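Local coordinates for protein putative N-acetylneuraminate lyase ([Ruminococcus] gnavus ATCC 29149, PDB 6RB7) that is a putative lyase of the dihydrodipicolinate synthetase family, built on a parallel alpha/beta barrel, at residues A157-A162 / N191-G196. Sequence-based numbering, arbitrary orientation.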
ATOM      1  N   ALA A 157       6.988   5.516  28.281  1.00 12.96           N
ATOM      2  CA  ALA A 157       8.282   5.238  28.934  1.00 13.17           C
ATOM      3  C   ALA A 157       9.225   6.386  28.684  1.00 14.73           C
ATOM      4  O   ALA A 157       9.955   6.845  29.590  1.00 14.67           O
ATOM      5  CB  ALA A 157       8.883   3.935  28.479  1.00 15.50           C
ATOM      6  N   ILE A 158       9.234   6.890  27.443  1.00 13.31           N
ATOM      7  CA  ILE A 158      10.099   8.037  27.100  1.00 11.48           C
ATOM      8  C   ILE A 158       9.629   9.254  27.914  1.00 13.51           C
ATOM      9  O   ILE A 158      10.470   9.938  28.531  1.00 13.60           O
ATOM     10  CB  ILE A 158      10.033   8.292  25.576  1.00 11.30           C
ATOM     11  CG1 ILE A 158      10.652   7.113  24.829  1.00 11.89           C
ATOM     12  CG2 ILE A 158      10.705   9.600  25.224  1.00 13.62           C
ATOM     13  CD1 ILE A 158      10.405   7.126  23.327  1.00 12.29           C
ATOM     14  N   SER A 159       8.327   9.505  27.961  1.00 13.71           N
ATOM     15  CA  SER A 159       7.769  10.659  28.689  1.00 13.61           C
ATOM     16  C   SER A 159       8.124  10.536  30.189  1.00 16.20           C
ATOM     17  O   SER A 159       8.460  11.576  30.804  1.00 14.29           O
ATOM     18  CB  SER A 159       6.297  10.743  28.464  1.00 15.28           C
ATOM     19  OG  SER A 159       5.724  11.810  29.240  1.00 16.14           O
ATOM     20  N   ALA A 160       8.053   9.343  30.759  1.00 14.94           N
ATOM     21  CA  ALA A 160       8.306   9.158  32.216  1.00 16.06           C
ATOM     22  C   ALA A 160       9.780   9.454  32.535  1.00 18.29           C
ATOM     23  O   ALA A 160      10.068   9.730  33.716  1.00 17.46           O
ATOM     24  CB  ALA A 160       7.953   7.744  32.611  1.00 19.80           C
ATOM     25  N   ALA A 161      10.691   9.370  31.571  1.00 14.77           N
ATOM     26  CA  ALA A 161      12.123   9.681  31.777  1.00 16.55           C
ATOM     27  C   ALA A 161      12.343  11.201  31.785  1.00 20.16           C
ATOM     28  O   ALA A 161      13.427  11.626  32.189  1.00 19.52           O
ATOM     29  CB  ALA A 161      12.983   9.004  30.736  1.00 18.63           C
ATOM     30  N   ALA A 162      11.380  11.977  31.270  1.00 17.65           N
ATOM     31  CA  ALA A 162      11.394  13.456  31.252  1.00 16.59           C
ATOM     32  C   ALA A 162      10.058  13.921  31.792  1.00 15.50           C
ATOM     33  O   ALA A 162       9.246  14.541  31.093  1.00 15.14           O
ATOM     34  CB  ALA A 162      11.649  13.989  29.871  1.00 16.95           C
ATOM     35  N   ASN A 191      -1.936  11.007  29.205  1.00 14.13           N
ATOM     36  CA  ASN A 191      -0.658  11.499  29.747  1.00 15.85           C
ATOM     37  C   ASN A 191      -0.710  13.023  29.673  1.00 17.66           C
ATOM     38  O   ASN A 191      -0.727  13.597  28.572  1.00 15.63           O
ATOM     39  CB  ASN A 191       0.509  10.952  28.918  1.00 14.82           C
ATOM     40  CG  ASN A 191       1.864  11.469  29.321  1.00 15.60           C
ATOM     41  OD1 ASN A 191       1.961  12.510  29.962  1.00 15.58           O
ATOM     42  ND2 ASN A 191       2.903  10.730  28.925  1.00 16.46           N
ATOM     43  N   PRO A 192      -0.705  13.746  30.793  1.00 16.13           N
ATOM     44  CA  PRO A 192      -0.907  15.197  30.769  1.00 17.70           C
ATOM     45  C   PRO A 192       0.264  15.947  30.118  1.00 18.21           C
ATOM     46  O   PRO A 192       0.079  17.081  29.767  1.00 17.64           O
ATOM     47  CB  PRO A 192      -1.014  15.574  32.273  1.00 25.05           C
ATOM     48  CG  PRO A 192      -0.291  14.499  32.966  1.00 21.51           C
ATOM     49  CD  PRO A 192      -0.552  13.228  32.167  1.00 21.76           C
ATOM     50  N   ASN A 193       1.422  15.314  29.988  1.00 16.18           N
ATOM     51  CA  ASN A 193       2.590  15.956  29.347  1.00 15.12           C
ATOM     52  C   ASN A 193       2.417  16.031  27.831  1.00 14.65           C
ATOM     53  O   ASN A 193       3.093  16.840  27.210  1.00 13.65           O
ATOM     54  CB  ASN A 193       3.903  15.253  29.669  1.00 15.40           C
ATOM     55  CG  ASN A 193       4.271  15.451  31.128  1.00 22.42           C
ATOM     56  OD1 ASN A 193       3.465  15.954  31.909  1.00 33.42           O
ATOM     57  ND2 ASN A 193       5.431  14.988  31.520  1.00 24.88           N
ATOM     58  N   VAL A 194       1.563  15.206  27.249  1.00 12.29           N
ATOM     59  CA  VAL A 194       1.347  15.242  25.764  1.00 11.62           C
ATOM     60  C   VAL A 194       0.696  16.582  25.421  1.00 12.70           C
ATOM     61  O   VAL A 194      -0.391  16.871  25.913  1.00 12.40           O
ATOM     62  CB  VAL A 194       0.530  14.048  25.274  1.00 12.21           C
ATOM     63  CG1 VAL A 194       0.189  14.188  23.805  1.00 14.45           C
ATOM     64  CG2 VAL A 194       1.321  12.739  25.498  1.00 12.66           C
ATOM     65  N   ILE A 195       1.342  17.346  24.530  1.00 11.84           N
ATOM     66  CA  ILE A 195       0.853  18.665  24.088  1.00 13.13           C
ATOM     67  C   ILE A 195       0.334  18.593  22.667  1.00 11.56           C
ATOM     68  O   ILE A 195      -0.282  19.571  22.243  1.00 11.64           O
ATOM     69  CB  ILE A 195       1.921  19.773  24.223  1.00 13.01           C
ATOM     70  CG1 ILE A 195       3.160  19.526  23.360  1.00 12.77           C
ATOM     71  CG2 ILE A 195       2.270  20.002  25.679  1.00 14.93           C
ATOM     72  CD1 ILE A 195       3.983  20.768  23.127  1.00 13.44           C
ATOM     73  N   GLY A 196       0.539  17.476  21.960  1.00 10.07           N
ATOM     74  CA  GLY A 196       0.040  17.406  20.585  1.00 11.60           C
ATOM     75  C   GLY A 196       0.912  16.584  19.681  1.00 11.75           C
ATOM     76  O   GLY A 196       1.550  15.646  20.142  1.00 10.54           O
TER
HETATM   77  O   HOH W   1       7.385  13.958  29.026  1.00 15.91           O
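Ser159, near the C-terminal end of helix 148-160, meets the amide of Asn191 in the turn that leads into strand 194-199. Asn191 ND2 donates to Ser159 OG over 3.0 Å, and the bond is nearly straight (168° at the hydrogen), with the hydroxyl oxygen lying close to the plane of the amide. Both groups reach across the gap because each first torsion is extended: Ser159 OG and Asn191 CG stand anti to their own backbone N, at chi1 176° in both. The other end of the Asn191 amide turns back on its own chain, where OD1 accepts from Asn193 N at 2.9 Å in an Asx turn. Held at both ends, the amide has its rotation fixed, and the type I turn from Asn191 to Val194 is closed as well by Val194 N bonding to Asn191 O. Beside this bond Asn193 brings CB to 3.9 Å from Ser159 OG. A water extends the bridge: it lies 2.7 Å from Ser159 OG and 2.8 Å from Ala162 O, to which it can donate, and receives a weak bond from Asn193 ND2. The stronger partner of that amide nitrogen is the carbonyl of Pro163, the residue after Ala162. Further in, Ser159 also packs on Phe167 of strand 166-171, whose backbone bonds to Asn193 and Ile195. The arrangement thus ties the C-terminal end of a barrel helix to the turn that opens strand 194-199, the neighbour of strand 166-171, on the rim of the (beta/alpha)8 barrel of this family where the strands begin.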